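Local coordinates for fumarylacetoacetate hydrolase (Burkholderia xenovorans, PDB 5TI1), which probably hydrolyses fumarylacetoacetate to fumarate and acetoacetate, the last step of phenylalanine and tyrosine breakdown, at a magnesium-dependent active site, at residues Y151-S156 with L258-A263; Q268-Y271 with F277-K280. One frame throughout, in Å; residues are numbered along the deposited sequence.

In the fold
Contact 1 precedes contact 2 along the chain, their centres about 13 Å apart and both within the family's C-terminal catalytic region. Contact 1, its centre about 10 Å from the centre of the chain, joins strands 151-154 and 252-263, which belong to one mixed sheet but are separated in its order by strands 372-374 and 223-233; their side chains meet at magnesium. Strand 252-263 runs straight into helix 264-270, whose end is tied to the start of helix 278-281 in contact 2. Probable hydrogen bonds link the contacts: Ala263 N to Ala279 O (2.9 Å) and Ser262 OG to Lys280 NZ (2.8 Å). Shared sodium also couples contact 2 to the metal centre.

Contact 1. Residues Y151-S156 with L258-A263; sequences YTDFYS and LNDWSA. With NA (sodium ion), chain L; MG (magnesium ion), chain K.
The Tyr151 ring and the Asp260 carboxylate stand almost perpendicular, their planes 87° apart, while Leu258 reaches the tyrosine from the opposite direction and meets its ring obliquely. Leu258 CD1 lies 3.9 Å from Tyr151 CE1, and its other methyl packs near the phenol oxygen. Tyrosine suits this buried place because its ring gives leucine an apolar surface while its hydroxyl works at the polar end: Tyr151 OH is hydrogen-bonded to a water that in turn donates to Asp260 OD1 over 2.8 Å. Asn259 ND2 sits over one face of the Trp261 indole, offset toward the rim.

The carboxylates of Asp153 and Asp260 are also crossed at right angles. Asp153 OD2 is 3.1 Å from Asp260 OD2, a closeness that the shared magnesium, bound by both oxygens, probably makes tolerable; OD2 of Asp153 binds magnesium at 2.3 Å and OD2 of Asp260 does so at 2.4 Å. With CG swung anti to the backbone N in both aspartates (chi1 -166° and 176°), the short acidic arms extend across the gap between the strands.

Asp260 serves two metals, one through each oxygen, for its OD1 binds sodium at 2.4 Å. Trp261 contributes its carbonyl oxygen to the same ion, and Lys280, Ala283 and Thr284 complete that site. Glu226 and Glu228 from strand 223-233 join the two aspartates round magnesium, forming the acidic metal centre characteristic of the fumarylacetoacetate hydrolase fold.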
ATOM      1  N   TYR B 151       0.138   4.494  -0.431  1.00 22.38           N
ATOM      2  CA  TYR B 151       0.276   5.566   0.545  1.00 22.61           C
ATOM      3  C   TYR B 151       1.588   5.368   1.295  1.00 23.05           C
ATOM      4  O   TYR B 151       1.819   4.311   1.889  1.00 27.02           O
ATOM      5  CB  TYR B 151      -0.932   5.598   1.497  1.00 22.46           C
ATOM      6  CG  TYR B 151      -0.732   6.381   2.776  1.00 22.83           C
ATOM      7  CD1 TYR B 151      -0.131   7.634   2.765  1.00 23.22           C
ATOM      8  CD2 TYR B 151      -1.165   5.863   4.007  1.00 27.14           C
ATOM      9  CE1 TYR B 151       0.051   8.363   3.947  1.00 23.71           C
ATOM     10  CE2 TYR B 151      -0.987   6.572   5.183  1.00 27.80           C
ATOM     11  CZ  TYR B 151      -0.378   7.821   5.147  1.00 28.95           C
ATOM     12  OH  TYR B 151      -0.197   8.527   6.310  1.00 28.28           O
ATOM     13  N   THR B 152       2.456   6.367   1.220  1.00 23.46           N
ATOM     14  CA  THR B 152       3.755   6.377   1.870  1.00 24.06           C
ATOM     15  C   THR B 152       3.780   7.523   2.870  1.00 24.56           C
ATOM     16  O   THR B 152       3.252   8.602   2.588  1.00 24.57           O
ATOM     17  CB  THR B 152       4.876   6.578   0.837  1.00 24.34           C
ATOM     18  OG1 THR B 152       4.871   5.498  -0.106  1.00 26.91           O
ATOM     19  CG2 THR B 152       6.229   6.674   1.523  1.00 25.11           C
ATOM     20  N   ASP B 153       4.404   7.311   4.026  1.00 25.11           N
ATOM     21  CA  ASP B 153       4.474   8.368   5.030  1.00 30.80           C
ATOM     22  C   ASP B 153       5.918   8.593   5.450  1.00 33.28           C
ATOM     23  O   ASP B 153       6.641   7.637   5.749  1.00 31.99           O
ATOM     24  CB  ASP B 153       3.612   8.048   6.248  1.00 25.72           C
ATOM     25  CG  ASP B 153       3.391   9.259   7.134  1.00 31.63           C
ATOM     26  OD1 ASP B 153       3.379  10.404   6.607  1.00 30.83           O
ATOM     27  OD2 ASP B 153       3.248   9.060   8.355  1.00 37.07           O
ATOM     28  N   PHE B 154       6.334   9.855   5.461  1.00 27.35           N
ATOM     29  CA  PHE B 154       7.688  10.199   5.834  1.00 28.42           C
ATOM     30  C   PHE B 154       7.708  10.707   7.273  1.00 33.86           C
ATOM     31  O   PHE B 154       6.766  10.478   8.045  1.00 31.72           O
ATOM     32  CB  PHE B 154       8.248  11.202   4.817  1.00 35.98           C
ATOM     33  CG  PHE B 154       8.484  10.595   3.465  1.00 35.25           C
ATOM     34  CD1 PHE B 154       9.685   9.947   3.181  1.00 32.30           C
ATOM     35  CD2 PHE B 154       7.490  10.622   2.494  1.00 27.30           C
ATOM     36  CE1 PHE B 154       9.901   9.355   1.942  1.00 28.62           C
ATOM     37  CE2 PHE B 154       7.696  10.027   1.249  1.00 30.30           C
ATOM     38  CZ  PHE B 154       8.906   9.393   0.977  1.00 28.31           C
ATOM     39  N   TYR B 155       8.774  11.416   7.634  1.00 35.83           N
ATOM     40  CA  TYR B 155       9.096  11.716   9.021  1.00 37.97           C
ATOM     41  C   TYR B 155      10.017  12.923   9.034  1.00 32.92           C
ATOM     42  O   TYR B 155      11.017  12.940   9.753  1.00 34.14           O
ATOM     43  CB  TYR B 155       9.770  10.499   9.658  1.00 36.55           C
ATOM     44  CG  TYR B 155       9.832  10.487  11.165  1.00 33.00           C
ATOM     45  CD1 TYR B 155       8.704  10.198  11.928  1.00 33.91           C
ATOM     46  CD2 TYR B 155      11.029  10.701  11.826  1.00 39.21           C
ATOM     47  CE1 TYR B 155       8.769  10.157  13.301  1.00 41.15           C
ATOM     48  CE2 TYR B 155      11.102  10.675  13.203  1.00 39.77           C
ATOM     49  CZ  TYR B 155       9.970  10.399  13.937  1.00 42.53           C
ATOM     50  OH  TYR B 155      10.040  10.369  15.308  1.00 49.23           O
ATOM     51  N   SER B 156       9.705  13.926   8.216  1.00 32.80           N
ATOM     52  CA  SER B 156      10.724  14.852   7.735  1.00 41.20           C
ATOM     53  C   SER B 156      10.734  16.177   8.487  1.00 45.42           C
ATOM     54  O   SER B 156      11.245  17.170   7.956  1.00 40.82           O
ATOM     55  CB  SER B 156      10.551  15.099   6.235  1.00 37.51           C
ATOM     56  OG  SER B 156      10.770  13.917   5.473  1.00 36.22           O
ATOM     57  N   LEU B 258      -3.545  16.104   5.837  1.00 27.34           N
ATOM     58  CA  LEU B 258      -3.471  14.682   6.170  1.00 26.23           C
ATOM     59  C   LEU B 258      -3.294  14.530   7.672  1.00 26.50           C
ATOM     60  O   LEU B 258      -2.327  15.045   8.244  1.00 28.70           O
ATOM     61  CB  LEU B 258      -2.322  13.996   5.410  1.00 25.84           C
ATOM     62  CG  LEU B 258      -2.236  12.458   5.430  1.00 28.08           C
ATOM     63  CD1 LEU B 258      -1.438  11.924   4.210  1.00 25.40           C
ATOM     64  CD2 LEU B 258      -1.618  11.939   6.712  1.00 24.82           C
ATOM     65  N   ASN B 259      -4.233  13.832   8.313  1.00 25.86           N
ATOM     66  CA  ASN B 259      -4.147  13.508   9.729  1.00 26.05           C
ATOM     67  C   ASN B 259      -3.873  12.015   9.842  1.00 28.42           C
ATOM     68  O   ASN B 259      -4.773  11.192   9.631  1.00 26.29           O
ATOM     69  CB  ASN B 259      -5.429  13.888  10.472  1.00 26.22           C
ATOM     70  CG  ASN B 259      -5.329  13.627  11.970  1.00 31.76           C
ATOM     71  OD1 ASN B 259      -4.302  13.124  12.451  1.00 27.53           O
ATOM     72  ND2 ASN B 259      -6.389  13.983  12.722  1.00 26.78           N
ATOM     73  N   ASP B 260      -2.634  11.669  10.191  1.00 28.62           N
ATOM     74  CA  ASP B 260      -2.232  10.273  10.354  1.00 24.72           C
ATOM     75  C   ASP B 260      -2.506   9.859  11.796  1.00 26.85           C
ATOM     76  O   ASP B 260      -1.619   9.859  12.655  1.00 28.55           O
ATOM     77  CB  ASP B 260      -0.761  10.096   9.983  1.00 29.03           C
ATOM     78  CG  ASP B 260      -0.259   8.681  10.225  1.00 35.01           C
ATOM     79  OD1 ASP B 260      -1.090   7.742  10.227  1.00 30.98           O
ATOM     80  OD2 ASP B 260       0.968   8.512  10.432  1.00 32.51           O
ATOM     81  N   TRP B 261      -3.769   9.510  12.062  1.00 27.31           N
ATOM     82  CA  TRP B 261      -4.174   9.078  13.395  1.00 24.68           C
ATOM     83  C   TRP B 261      -3.242   7.991  13.919  1.00 29.28           C
ATOM     84  O   TRP B 261      -2.923   7.033  13.209  1.00 31.82           O
ATOM     85  CB  TRP B 261      -5.612   8.559  13.375  1.00 29.02           C
ATOM     86  CG  TRP B 261      -6.629   9.494  12.789  1.00 29.38           C
ATOM     87  CD1 TRP B 261      -7.091   9.503  11.499  1.00 24.58           C
ATOM     88  CD2 TRP B 261      -7.332  10.543  13.474  1.00 26.96           C
ATOM     89  NE1 TRP B 261      -8.026  10.503  11.339  1.00 30.42           N
ATOM     90  CE2 TRP B 261      -8.197  11.151  12.535  1.00 29.17           C
ATOM     91  CE3 TRP B 261      -7.312  11.027  14.782  1.00 25.58           C
ATOM     92  CZ2 TRP B 261      -9.048  12.205  12.871  1.00 30.54           C
ATOM     93  CZ3 TRP B 261      -8.151  12.086  15.114  1.00 27.44           C
ATOM     94  CH2 TRP B 261      -9.011  12.658  14.162  1.00 28.65           C
ATOM     95  N   SER B 262      -2.810   8.145  15.169  1.00 32.75           N
ATOM     96  CA  SER B 262      -1.817   7.265  15.770  1.00 28.42           C
ATOM     97  C   SER B 262      -2.299   6.781  17.127  1.00 27.17           C
ATOM     98  O   SER B 262      -2.761   7.584  17.943  1.00 28.46           O
ATOM     99  CB  SER B 262      -0.478   7.985  15.929  1.00 26.95           C
ATOM    100  OG  SER B 262       0.118   8.222  14.658  1.00 31.61           O
ATOM    101  N   ALA B 263      -2.171   5.474  17.368  1.00 27.04           N
ATOM    102  CA  ALA B 263      -2.389   4.873  18.685  1.00 30.97           C
ATOM    103  C   ALA B 263      -1.011   4.588  19.273  1.00 37.90           C
ATOM    104  O   ALA B 263      -0.400   3.555  18.979  1.00 32.42           O
ATOM    105  CB  ALA B 263      -3.228   3.607  18.575  1.00 30.50           C
TER
HETATM  106 NA    NA L 502      -3.153   6.690  10.713  0.78 22.53          NA
HETATM  107 MG    MG K 501       2.767  10.055  10.325  1.00 28.96          MG
HETATM  108  O   HOH W   1       0.275   6.154   8.326  1.00 27.41           O

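Contact 2. Residues Q268-Y271 with F277-K280; sequences QWEY and FNAK. With NA (sodium ion), chain L.
A single carboxylate, that of Glu270, accepts three successive backbone N-H groups, from Phe277, Asn278 and Ala279, at the start of the short, weakly bonded helix 278-281. A glutamate from the last turn of helix 264-270 thus binds the N-terminal amides of the next short helix across a short connecting loop, occupying the place where first-turn amides lack carbonyl partners of their own. Glutamate suits the task because its two oxygens can serve several donors at once, and its negative charge probably suits three N-H groups that converge on one site.

OE2 carries two of the bonds. Ala279 N meets Glu270 OE2 on the syn side, 2.9 Å away and nearly straight at 164°. Phe277 N approaches Glu270 OE2 at 2.8 Å from well above the carboxylate plane, and the two donors come from opposite faces. OE1 takes Asn278 N on its syn side, but this bond is more bent, at 134°. Three bonds to the two oxygens should fix the rotation of the carboxylate. The chain beyond CG is extended (chi2 179°), which carries the acid across to the other segment.

Small Ala279 allows close approach, its CB lying 3.3 Å from Glu270 OE2. The side-chain amide of Asn278 turns to the dimer interface, where ND2 is hydrogen-bonded to His359 O of the second subunit, and the Phe277 ring meets the ring of His360 of that subunit. The turn is closed by Lys280 N bonding to Phe277 O, and Lys280 O, at the end of the same turn, binds sodium at 2.4 Å.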
ATOM      1  N   GLN B 268       4.166   1.614  20.555  1.00 39.84           N
ATOM      2  CA  GLN B 268       5.341   1.313  21.365  1.00 38.84           C
ATOM      3  C   GLN B 268       5.592  -0.186  21.457  1.00 39.08           C
ATOM      4  O   GLN B 268       6.740  -0.640  21.384  1.00 44.89           O
ATOM      5  CB  GLN B 268       5.166   1.904  22.764  1.00 44.04           C
ATOM      6  CG  GLN B 268       6.437   2.438  23.379  1.00 57.20           C
ATOM      7  CD  GLN B 268       6.917   3.697  22.686  1.00 68.13           C
ATOM      8  OE1 GLN B 268       7.596   3.635  21.662  1.00 66.88           O
ATOM      9  NE2 GLN B 268       6.557   4.853  23.242  1.00 74.58           N
ATOM     10  N   TRP B 269       4.523  -0.972  21.596  1.00 33.47           N
ATOM     11  CA  TRP B 269       4.672  -2.401  21.834  1.00 34.06           C
ATOM     12  C   TRP B 269       4.928  -3.194  20.552  1.00 33.50           C
ATOM     13  O   TRP B 269       5.621  -4.215  20.598  1.00 32.98           O
ATOM     14  CB  TRP B 269       3.425  -2.921  22.552  1.00 32.96           C
ATOM     15  CG  TRP B 269       3.319  -4.412  22.675  1.00 35.39           C
ATOM     16  CD1 TRP B 269       2.303  -5.198  22.207  1.00 34.25           C
ATOM     17  CD2 TRP B 269       4.243  -5.299  23.322  1.00 37.20           C
ATOM     18  NE1 TRP B 269       2.533  -6.518  22.527  1.00 33.91           N
ATOM     19  CE2 TRP B 269       3.719  -6.607  23.208  1.00 33.25           C
ATOM     20  CE3 TRP B 269       5.458  -5.114  23.992  1.00 43.48           C
ATOM     21  CZ2 TRP B 269       4.373  -7.724  23.728  1.00 33.94           C
ATOM     22  CZ3 TRP B 269       6.106  -6.227  24.513  1.00 43.22           C
ATOM     23  CH2 TRP B 269       5.563  -7.515  24.374  1.00 39.08           C
ATOM     24  N   GLU B 270       4.403  -2.746  19.407  1.00 29.45           N
ATOM     25  CA  GLU B 270       4.466  -3.549  18.189  1.00 30.30           C
ATOM     26  C   GLU B 270       5.649  -3.233  17.280  1.00 33.98           C
ATOM     27  O   GLU B 270       5.996  -4.076  16.445  1.00 33.41           O
ATOM     28  CB  GLU B 270       3.190  -3.360  17.360  1.00 31.70           C
ATOM     29  CG  GLU B 270       3.160  -2.002  16.673  1.00 26.56           C
ATOM     30  CD  GLU B 270       1.934  -1.761  15.827  1.00 32.10           C
ATOM     31  OE1 GLU B 270       1.151  -2.712  15.598  1.00 27.11           O
ATOM     32  OE2 GLU B 270       1.753  -0.600  15.396  1.00 30.74           O
ATOM     33  N   TYR B 271       6.273  -2.054  17.404  1.00 29.00           N
ATOM     34  CA  TYR B 271       6.957  -1.473  16.246  1.00 29.63           C
ATOM     35  C   TYR B 271       8.386  -1.962  16.025  1.00 37.46           C
ATOM     36  O   TYR B 271       8.922  -1.737  14.936  1.00 28.85           O
ATOM     37  CB  TYR B 271       6.958   0.057  16.337  1.00 29.84           C
ATOM     38  CG  TYR B 271       8.063   0.657  17.165  1.00 38.26           C
ATOM     39  CD1 TYR B 271       7.940   0.782  18.543  1.00 38.53           C
ATOM     40  CD2 TYR B 271       9.227   1.127  16.561  1.00 47.69           C
ATOM     41  CE1 TYR B 271       8.951   1.349  19.304  1.00 42.32           C
ATOM     42  CE2 TYR B 271      10.244   1.688  17.305  1.00 53.57           C
ATOM     43  CZ  TYR B 271      10.103   1.800  18.676  1.00 55.53           C
ATOM     44  OH  TYR B 271      11.125   2.356  19.407  1.00 59.34           O
ATOM     45  N   PHE B 277       2.527  -0.260  12.719  1.00 25.27           N
ATOM     46  CA  PHE B 277       1.649  -1.081  11.898  1.00 27.82           C
ATOM     47  C   PHE B 277       0.193  -0.886  12.314  1.00 29.95           C
ATOM     48  O   PHE B 277      -0.479   0.013  11.798  1.00 34.97           O
ATOM     49  CB  PHE B 277       2.077  -2.548  11.983  1.00 22.81           C
ATOM     50  CG  PHE B 277       1.325  -3.457  11.051  1.00 28.44           C
ATOM     51  CD1 PHE B 277       1.180  -3.132   9.712  1.00 24.92           C
ATOM     52  CD2 PHE B 277       0.774  -4.637  11.510  1.00 30.75           C
ATOM     53  CE1 PHE B 277       0.503  -3.968   8.847  1.00 28.20           C
ATOM     54  CE2 PHE B 277       0.085  -5.474  10.659  1.00 31.45           C
ATOM     55  CZ  PHE B 277      -0.045  -5.135   9.316  1.00 34.63           C
ATOM     56  N   ASN B 278      -0.303  -1.692  13.263  1.00 26.83           N
ATOM     57  CA  ASN B 278      -1.688  -1.523  13.703  1.00 25.96           C
ATOM     58  C   ASN B 278      -1.929  -0.138  14.298  1.00 25.30           C
ATOM     59  O   ASN B 278      -3.040   0.392  14.214  1.00 27.92           O
ATOM     60  CB  ASN B 278      -2.064  -2.603  14.709  1.00 25.01           C
ATOM     61  CG  ASN B 278      -2.395  -3.929  14.045  1.00 28.41           C
ATOM     62  OD1 ASN B 278      -2.624  -4.002  12.833  1.00 27.44           O
ATOM     63  ND2 ASN B 278      -2.444  -4.980  14.845  1.00 28.58           N
ATOM     64  N   ALA B 279      -0.901   0.468  14.883  1.00 23.88           N
ATOM     65  CA  ALA B 279      -1.054   1.774  15.503  1.00 26.91           C
ATOM     66  C   ALA B 279      -1.335   2.878  14.500  1.00 27.13           C
ATOM     67  O   ALA B 279      -1.728   3.975  14.915  1.00 28.42           O
ATOM     68  CB  ALA B 279       0.205   2.128  16.279  1.00 27.63           C
ATOM     69  N   LYS B 280      -1.119   2.625  13.202  1.00 28.05           N
ATOM     70  CA  LYS B 280      -1.280   3.636  12.168  1.00 22.79           C
ATOM     71  C   LYS B 280      -2.403   3.351  11.193  1.00 27.61           C
ATOM     72  O   LYS B 280      -2.994   4.293  10.659  1.00 23.42           O
ATOM     73  CB  LYS B 280       0.007   3.781  11.348  1.00 22.93           C
ATOM     74  CG  LYS B 280       1.208   4.182  12.160  1.00 33.38           C
ATOM     75  CD  LYS B 280       1.101   5.615  12.575  1.00 31.24           C
ATOM     76  CE  LYS B 280       2.465   6.264  12.655  1.00 31.87           C
ATOM     77  NZ  LYS B 280       2.300   7.704  12.997  1.00 31.18           N
TER
HETATM   78 NA    NA L 502      -3.153   6.690  10.713  0.78 22.53          NA